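Local coordinates for Lmo1499 protein (Listeria monocytogenes, PDB 4IIW) that probably acts as a membrane-bound lytic transglycosylase that cleaves nascent peptidoglycan strands endolytically and so terminates their elongation, at residues Val106-Pro114 with Ala123-Pro131. Sequence-based numbering, arbitrary orientation.
Sequences VAPAKLVIP and ADRIVAYQP
Leu111 lays its CB over the middle of one face of the Tyr129 ring, 3.9 Å from CB to the ring centroid and only 13° off the normal, a CH-pi contact. At the ring's edge, in its plane, lies Ala109 O, 3.6 Å from Tyr129 CE2, so the weakly positive rim of the aromatic meets a carbonyl oxygen while its electron-rich face meets aliphatic carbon. The guanidinium of Arg125 is the second flat group: the Pro114 ring lies over one face, offset toward the rim, with CG 3.8 Å from Arg125 NH1. A proline suits this place, since its compact apolar ring can lie against the flat group.

The forked end of Leu111 lets it serve several partners at once. With CG anti to the backbone N (chi1 -179°), its two methyls reach the helix: CD1 packs 3.8 Å from Tyr129 CB and also meets the backbone of Arg125, while CD2 touches CG1 of Ile126 at 4.1 Å, an apolar side chain suited to this buried place. Arg125 works through its aliphatic stem as well as its polar end. Its CB meets Ile113 CD1 at 3.8 Å, and the chain then bends at chi2 and chi3, bringing NE to Val112 O in a weak hydrogen bond of 3.3 Å, with an N-H...O angle of 127°. Near the helix's end, Pro108 CD rests 3.7 Å from Ala128 O.

The contact thus lays strand 111-112 and its flanking loops along helix 119-129. That strand pairs antiparallel with strand 180-181; Leu111 is backbone-bonded with Tyr181, and Ile113 with Ala179. Helix 190-204 extends the apolar packing with Ile193 and Met197 against Leu111, and Ile126 also meets Val138 and Met142 of helix 135-143.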
loop_
_atom_site.group_PDB
_atom_site.type_symbol
_atom_site.label_atom_id
_atom_site.label_comp_id
_atom_site.label_asym_id
_atom_site.label_seq_id
_atom_site.Cartn_x
_atom_site.Cartn_y
_atom_site.Cartn_z
ATOM N N VAL B 106 13.394 -25.427 11.317
ATOM C CA VAL B 106 14.734 -26.010 11.440
ATOM C C VAL B 106 14.697 -27.438 11.954
ATOM O O VAL B 106 14.327 -27.659 13.105
ATOM C CB VAL B 106 15.598 -25.224 12.466
ATOM C CG1 VAL B 106 16.868 -25.993 12.807
ATOM C CG2 VAL B 106 15.917 -23.830 11.963
ATOM N N ALA B 107 15.093 -28.383 11.099
ATOM C CA ALA B 107 15.146 -29.819 11.442
ATOM C C ALA B 107 16.556 -30.206 11.882
ATOM O O ALA B 107 17.463 -30.245 11.057
ATOM C CB ALA B 107 14.733 -30.666 10.225
ATOM N N PRO B 108 16.752 -30.498 13.171
ATOM C CA PRO B 108 18.098 -30.860 13.655
ATOM C C PRO B 108 18.736 -32.042 12.929
ATOM O O PRO B 108 18.083 -33.063 12.696
ATOM C CB PRO B 108 17.872 -31.224 15.138
ATOM C CG PRO B 108 16.611 -30.552 15.529
ATOM C CD PRO B 108 15.768 -30.400 14.266
ATOM N N ALA B 109 20.008 -31.898 12.576
ATOM C CA ALA B 109 20.730 -32.976 11.905
ATOM C C ALA B 109 20.763 -34.209 12.796
ATOM O O ALA B 109 20.613 -35.319 12.315
ATOM C CB ALA B 109 22.145 -32.542 11.549
ATOM N N LYS B 110 20.928 -34.002 14.102
ATOM C CA LYS B 110 20.998 -35.116 15.066
ATOM C C LYS B 110 19.977 -34.968 16.192
ATOM O O LYS B 110 19.461 -33.883 16.431
ATOM C CB LYS B 110 22.417 -35.200 15.659
ATOM C CG LYS B 110 23.519 -35.384 14.604
ATOM C CD LYS B 110 24.899 -35.256 15.214
ATOM C CE LYS B 110 25.995 -35.445 14.180
ATOM N NZ LYS B 110 27.351 -35.306 14.806
ATOM N N LEU B 111 19.696 -36.078 16.875
ATOM C CA LEU B 111 18.760 -36.093 18.001
ATOM C C LEU B 111 19.528 -35.989 19.314
ATOM O O LEU B 111 20.140 -36.965 19.740
ATOM C CB LEU B 111 17.950 -37.370 17.972
ATOM C CG LEU B 111 16.893 -37.557 19.046
ATOM C CD1 LEU B 111 15.989 -36.319 19.213
ATOM C CD2 LEU B 111 16.071 -38.803 18.685
ATOM N N VAL B 112 19.520 -34.807 19.937
ATOM C CA VAL B 112 20.239 -34.589 21.185
ATOM C C VAL B 112 19.291 -34.672 22.381
ATOM O O VAL B 112 18.271 -34.009 22.407
ATOM C CB VAL B 112 20.935 -33.211 21.199
ATOM C CG1 VAL B 112 21.783 -33.055 22.457
ATOM C CG2 VAL B 112 21.789 -33.024 19.937
ATOM N N ILE B 113 19.629 -35.499 23.363
ATOM C CA ILE B 113 18.808 -35.645 24.569
ATOM C C ILE B 113 19.642 -35.244 25.795
ATOM O O ILE B 113 20.543 -35.975 26.212
ATOM C CB ILE B 113 18.291 -37.096 24.749
ATOM C CG1 ILE B 113 17.471 -37.541 23.527
ATOM C CG2 ILE B 113 17.453 -37.192 25.994
ATOM C CD1 ILE B 113 16.226 -36.709 23.268
ATOM N N PRO B 114 19.360 -34.080 26.367
ATOM C CA PRO B 114 20.129 -33.653 27.519
ATOM C C PRO B 114 19.710 -34.295 28.846
ATOM O O PRO B 114 18.664 -34.942 28.945
ATOM C CB PRO B 114 19.857 -32.136 27.589
ATOM C CG PRO B 114 18.976 -31.787 26.401
ATOM C CD PRO B 114 18.350 -33.088 25.980
ATOM N N ALA B 123 10.088 -36.588 24.161
ATOM C CA ALA B 123 9.115 -36.751 23.086
ATOM C C ALA B 123 9.158 -35.566 22.107
ATOM O O ALA B 123 8.989 -35.749 20.897
ATOM C CB ALA B 123 7.725 -36.940 23.655
ATOM N N ASP B 124 9.391 -34.363 22.639
ATOM C CA ASP B 124 9.504 -33.144 21.824
ATOM C C ASP B 124 10.751 -33.204 20.953
ATOM O O ASP B 124 10.693 -32.946 19.760
ATOM C CB ASP B 124 9.621 -31.889 22.697
ATOM C CG ASP B 124 8.368 -31.593 23.506
ATOM O OD1 ASP B 124 7.238 -31.749 22.996
ATOM O OD2 ASP B 124 8.526 -31.147 24.658
ATOM N N ARG B 125 11.887 -33.537 21.551
ATOM C CA ARG B 125 13.123 -33.589 20.792
ATOM C C ARG B 125 12.972 -34.622 19.675
ATOM O O ARG B 125 13.413 -34.382 18.536
ATOM C CB ARG B 125 14.318 -33.880 21.703
ATOM C CG ARG B 125 14.499 -32.842 22.835
ATOM C CD ARG B 125 14.949 -31.468 22.342
ATOM N NE ARG B 125 16.407 -31.331 22.319
ATOM C CZ ARG B 125 17.112 -30.448 23.033
ATOM N NH1 ARG B 125 18.436 -30.422 22.929
ATOM N NH2 ARG B 125 16.511 -29.567 23.820
ATOM N N ILE B 126 12.311 -35.743 19.981
ATOM C CA ILE B 126 12.072 -36.789 18.983
ATOM C C ILE B 126 11.214 -36.277 17.820
ATOM O O ILE B 126 11.568 -36.485 16.660
ATOM C CB ILE B 126 11.395 -38.044 19.587
ATOM C CG1 ILE B 126 12.398 -38.824 20.437
ATOM C CG2 ILE B 126 10.873 -38.934 18.463
ATOM C CD1 ILE B 126 11.809 -40.039 21.225
ATOM N N VAL B 127 10.086 -35.633 18.135
ATOM C CA VAL B 127 9.181 -35.080 17.099
ATOM C C VAL B 127 9.872 -34.014 16.258
ATOM O O VAL B 127 9.741 -34.012 15.041
ATOM C CB VAL B 127 7.839 -34.552 17.713
ATOM C CG1 VAL B 127 7.339 -33.282 17.022
ATOM C CG2 VAL B 127 6.792 -35.672 17.712
ATOM N N ALA B 128 10.616 -33.125 16.906
ATOM C CA ALA B 128 11.368 -32.100 16.200
ATOM C C ALA B 128 12.365 -32.726 15.201
ATOM O O ALA B 128 12.576 -32.205 14.113
ATOM C CB ALA B 128 12.107 -31.228 17.194
ATOM N N TYR B 129 12.967 -33.844 15.587
ATOM C CA TYR B 129 13.974 -34.528 14.767
ATOM C C TYR B 129 13.375 -35.391 13.663
ATOM O O TYR B 129 13.924 -35.445 12.564
ATOM C CB TYR B 129 14.885 -35.388 15.669
ATOM C CG TYR B 129 15.770 -36.395 14.950
ATOM C CD1 TYR B 129 15.391 -37.726 14.847
ATOM C CD2 TYR B 129 16.988 -36.024 14.409
ATOM C CE1 TYR B 129 16.193 -38.656 14.214
ATOM C CE2 TYR B 129 17.795 -36.947 13.763
ATOM C CZ TYR B 129 17.390 -38.265 13.672
ATOM O OH TYR B 129 18.188 -39.202 13.042
ATOM N N GLN B 130 12.277 -36.085 13.970
ATOM C CA GLN B 130 11.600 -36.943 13.001
ATOM C C GLN B 130 10.157 -36.420 12.943
ATOM O O GLN B 130 9.268 -36.953 13.602
ATOM C CB GLN B 130 11.687 -38.419 13.431
ATOM C CG GLN B 130 11.751 -39.474 12.277
ATOM C CD GLN B 130 10.449 -39.651 11.489
ATOM O OE1 GLN B 130 9.892 -38.691 10.923
ATOM N NE2 GLN B 130 9.987 -40.901 11.403
ATOM N N PRO B 131 9.931 -35.365 12.144
ATOM C CA PRO B 131 8.630 -34.668 12.032
ATOM C C PRO B 131 7.438 -35.520 11.593
ATOM O O PRO B 131 6.315 -35.202 11.951
ATOM C CB PRO B 131 8.903 -33.564 11.011
ATOM C CG PRO B 131 10.007 -34.094 10.176
ATOM C CD PRO B 131 10.872 -34.940 11.096
#